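Local coordinates for transferrin binding protein B (PDB 3PQU), which probably binds host transferrin at the bacterial outer membrane, as a surface lipoprotein of the receptor that acquires iron, at residues A[104-109]-A[114-119]. Sequence-based numbering, arbitrary orientation. Where two conformers were deposited one is given.
Sequences YHSHDG and KKRNLQ
A bend at chi3 (-78°) in the otherwise extended chain of Lys-114 and a chi1 of 73° at Asp-108, which sets the carboxylate between its own backbone N and carbonyl carbon, bring ammonium and carboxylate together in a salt bridge. Lys-114 NZ lies 2.9 Å from Asp-108 OD2, on the syn lone pair, and makes a weaker bond to OD1. OD2 also accepts the backbone N-H of His-105 from above the carboxylate plane, so the side chain that holds the lysine also braces the type I turn from His-105 to Asp-108. The ammonium approaches the Tyr-104 ring obliquely, 3.4 Å from CD1. The main chain adds a single bond between the segments, from Gly-109 N to Lys-114 O (2.9 Å), bent to 136° at the hydrogen.

Arg-116 illustrates how one long side chain can serve two neighbours. Its CD packs over a face of the His-107 imidazole, a CH-pi contact 4.2 Å from the centroid, while its guanidinium lays one face on Ser-106 CB, 3.6 Å from CZ. Water 1 links Arg-116 NH1 to His-107 NE2, and water 2 joins Arg-116 N to His-107 O. Leu-118 CD1 meets the imidazole at its edge.

Within the N-lobe handle, the contact folds back the connection between edge strand 103-105 and strand 121-128. Ser-106 OG bonds to Ser-123 and Tyr-125 of the latter, whereas Arg-116 salt-bridges Asp-177 on strand 170-183 and Leu-118 touches strand 318-326, placing 114-119 between the handle sheet and the adjoining barrel.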
ATOM      1  N   TYR A 104      21.472  14.827   6.102  1.00 12.41           N
ATOM      2  CA  TYR A 104      21.726  13.709   5.197  1.00 16.12           C
ATOM      3  C   TYR A 104      20.520  12.782   5.090  1.00 29.13           C
ATOM      4  O   TYR A 104      19.694  12.712   6.005  1.00 19.25           O
ATOM      5  CB  TYR A 104      22.937  12.911   5.693  1.00 12.91           C
ATOM      6  CG  TYR A 104      24.233  13.685   5.697  1.00 18.71           C
ATOM      7  CD1 TYR A 104      24.871  14.025   4.507  1.00 17.66           C
ATOM      8  CD2 TYR A 104      24.822  14.077   6.896  1.00 27.53           C
ATOM      9  CE1 TYR A 104      26.070  14.748   4.508  1.00 20.50           C
ATOM     10  CE2 TYR A 104      26.019  14.790   6.909  1.00 25.56           C
ATOM     11  CZ  TYR A 104      26.640  15.115   5.712  1.00 29.62           C
ATOM     12  OH  TYR A 104      27.826  15.807   5.732  1.00 30.75           O
ATOM     13  N   HIS A 105      20.415  12.066   3.979  1.00 22.51           N
ATOM     14  CA  HIS A 105      19.454  10.970   3.914  1.00 22.73           C
ATOM     15  C   HIS A 105      19.924   9.847   2.980  1.00 24.72           C
ATOM     16  O   HIS A 105      20.810  10.039   2.152  1.00 17.87           O
ATOM     17  CB  HIS A 105      18.039  11.461   3.588  1.00  9.05           C
ATOM     18  CG  HIS A 105      17.871  11.933   2.181  1.00 21.04           C
ATOM     19  ND1 HIS A 105      17.468  11.098   1.159  1.00 20.49           N
ATOM     20  CD2 HIS A 105      18.048  13.156   1.622  1.00 22.96           C
ATOM     21  CE1 HIS A 105      17.409  11.786   0.030  1.00 14.31           C
ATOM     22  NE2 HIS A 105      17.754  13.038   0.283  1.00 16.67           N
ATOM     23  N   SER A 106      19.338   8.670   3.160  1.00 17.53           N
ATOM     24  CA  SER A 106      19.831   7.457   2.559  1.00 13.40           C
ATOM     25  C   SER A 106      19.709   7.425   1.030  1.00 12.67           C
ATOM     26  O   SER A 106      20.265   6.535   0.397  1.00 19.37           O
ATOM     27  CB  SER A 106      19.094   6.247   3.159  1.00 13.11           C
ATOM     28  OG  SER A 106      17.690   6.460   3.081  1.00 16.51           O
ATOM     29  N   HIS A 107      18.954   8.349   0.444  1.00 15.07           N
ATOM     30  CA  HIS A 107      18.880   8.410  -1.017  1.00 16.39           C
ATOM     31  C   HIS A 107      19.582   9.669  -1.577  1.00 22.39           C
ATOM     32  O   HIS A 107      19.387  10.023  -2.748  1.00 19.98           O
ATOM     33  CB  HIS A 107      17.417   8.349  -1.517  1.00 17.40           C
ATOM     34  CG  HIS A 107      16.802   6.976  -1.464  1.00 22.90           C
ATOM     35  ND1 HIS A 107      16.620   6.199  -2.585  1.00 21.50           N
ATOM     36  CD2 HIS A 107      16.342   6.245  -0.422  1.00 17.26           C
ATOM     37  CE1 HIS A 107      16.062   5.049  -2.239  1.00 22.15           C
ATOM     38  NE2 HIS A 107      15.887   5.050  -0.929  1.00 18.01           N
ATOM     39  N   ASP A 108      20.393  10.340  -0.759  1.00 16.68           N
ATOM     40  CA  ASP A 108      20.927  11.652  -1.173  1.00 18.58           C
ATOM     41  C   ASP A 108      22.061  11.552  -2.193  1.00 21.84           C
ATOM     42  O   ASP A 108      22.534  12.559  -2.708  1.00 20.07           O
ATOM     43  CB  ASP A 108      21.281  12.571   0.021  1.00 18.62           C
ATOM     44  CG  ASP A 108      22.548  12.139   0.773  1.00 19.57           C
ATOM     45  OD1 ASP A 108      23.367  11.378   0.233  1.00 18.07           O
ATOM     46  OD2 ASP A 108      22.742  12.585   1.919  1.00 23.12           O
ATOM     47  N   GLY A 109      22.493  10.330  -2.474  1.00 20.18           N
ATOM     48  CA  GLY A 109      23.490  10.094  -3.503  1.00 24.28           C
ATOM     49  C   GLY A 109      24.896  10.594  -3.228  1.00 26.66           C
ATOM     50  O   GLY A 109      25.714  10.592  -4.133  1.00 24.06           O
ATOM     51  N   LYS A 114      24.591   5.571  -0.328  1.00 17.09           N
ATOM     52  CA  LYS A 114      23.392   6.406  -0.437  1.00 13.46           C
ATOM     53  C   LYS A 114      22.950   6.601  -1.891  1.00 25.76           C
ATOM     54  O   LYS A 114      22.121   7.470  -2.195  1.00 19.40           O
ATOM     55  CB  LYS A 114      23.577   7.735   0.311  1.00 10.95           C
ATOM     56  CG  LYS A 114      23.981   7.528   1.775  1.00 16.50           C
ATOM     57  CD  LYS A 114      23.919   8.806   2.602  1.00 16.71           C
ATOM     58  CE  LYS A 114      25.134   9.687   2.332  1.00 24.98           C
ATOM     59  NZ  LYS A 114      24.937  11.042   2.902  1.00 19.01           N
ATOM     60  N   LYS A 115      23.509   5.786  -2.788  1.00 21.87           N
ATOM     61  CA  LYS A 115      23.043   5.750  -4.183  1.00 22.03           C
ATOM     62  C   LYS A 115      22.153   4.527  -4.319  1.00 22.62           C
ATOM     63  O   LYS A 115      22.632   3.393  -4.399  1.00 24.90           O
ATOM     64  CB  LYS A 115      24.220   5.669  -5.167  1.00 22.46           C
ATOM     65  CG  LYS A 115      25.147   6.864  -5.131  1.00 26.73           C
ATOM     66  CD  LYS A 115      26.389   6.652  -6.013  1.00 27.44           C
ATOM     67  CE  LYS A 115      27.285   7.892  -5.975  1.00 36.94           C
ATOM     68  NZ  LYS A 115      28.538   7.707  -6.757  1.00 48.40           N
ATOM     69  N   ARG A 116      20.851   4.751  -4.286  1.00 21.17           N
ATOM     70  CA  ARG A 116      19.903   3.648  -4.209  1.00 18.79           C
ATOM     71  C   ARG A 116      18.845   3.858  -5.278  1.00 28.89           C
ATOM     72  O   ARG A 116      17.914   4.642  -5.111  1.00 27.83           O
ATOM     73  CB  ARG A 116      19.261   3.599  -2.825  1.00 14.24           C
ATOM     74  CG  ARG A 116      20.263   3.525  -1.663  1.00 20.44           C
ATOM     75  CD  ARG A 116      19.508   3.357  -0.360  1.00 16.66           C
ATOM     76  NE  ARG A 116      20.390   3.255   0.802  1.00 12.62           N
ATOM     77  CZ  ARG A 116      19.970   2.935   2.019  1.00 22.47           C
ATOM     78  NH1 ARG A 116      18.678   2.680   2.226  1.00 14.00           N
ATOM     79  NH2 ARG A 116      20.840   2.880   3.024  1.00 15.79           N
ATOM     80  N   ASN A 117      18.990   3.135  -6.370  1.00 22.96           N
ATOM     81  CA  ASN A 117      18.177   3.364  -7.563  0.51 33.10           C
ATOM     82  C   ASN A 117      16.858   2.611  -7.516  1.00 32.60           C
ATOM     83  O   ASN A 117      16.745   1.529  -8.088  1.00 33.19           O
ATOM     84  CB  ASN A 117      18.964   2.958  -8.817  0.51 32.79           C
ATOM     85  CG  ASN A 117      18.237   3.312 -10.114  0.51 38.08           C
ATOM     86  OD1 ASN A 117      17.651   4.389 -10.246  0.51 25.59           O
ATOM     87  ND2 ASN A 117      18.290   2.403 -11.086  0.51 40.67           N
ATOM     88  N   LEU A 118      15.871   3.183  -6.824  1.00 25.25           N
ATOM     89  CA  LEU A 118      14.525   2.614  -6.761  1.00 29.10           C
ATOM     90  C   LEU A 118      13.574   3.581  -7.425  1.00 25.55           C
ATOM     91  O   LEU A 118      13.784   4.793  -7.372  1.00 22.19           O
ATOM     92  CB  LEU A 118      14.097   2.383  -5.309  1.00 28.22           C
ATOM     93  CG  LEU A 118      15.049   1.470  -4.544  1.00 31.31           C
ATOM     94  CD1 LEU A 118      14.711   1.440  -3.049  1.00 24.88           C
ATOM     95  CD2 LEU A 118      14.988   0.088  -5.163  1.00 21.67           C
ATOM     96  N   GLN A 119      12.527   3.057  -8.047  1.00 25.13           N
ATOM     97  CA  GLN A 119      11.598   3.912  -8.759  1.00 24.81           C
ATOM     98  C   GLN A 119      10.322   4.173  -7.966  1.00 30.44           C
ATOM     99  O   GLN A 119       9.713   5.228  -8.101  1.00 32.87           O
ATOM    100  CB  GLN A 119      11.248   3.309 -10.133  1.00 32.37           C
ATOM    101  CG  GLN A 119      10.200   4.108 -10.875  1.00 39.47           C
ATOM    102  CD  GLN A 119       9.942   3.608 -12.297  1.00 59.55           C
ATOM    103  OE1 GLN A 119      10.400   2.531 -12.694  1.00 40.98           O
ATOM    104  NE2 GLN A 119       9.207   4.399 -13.067  1.00 54.22           N
TER
HETATM  105  O   HOH W   1      16.442   2.403   0.175  1.00 12.53           O
HETATM  106  O   HOH W   2      19.800   7.502  -4.417  1.00 23.33           O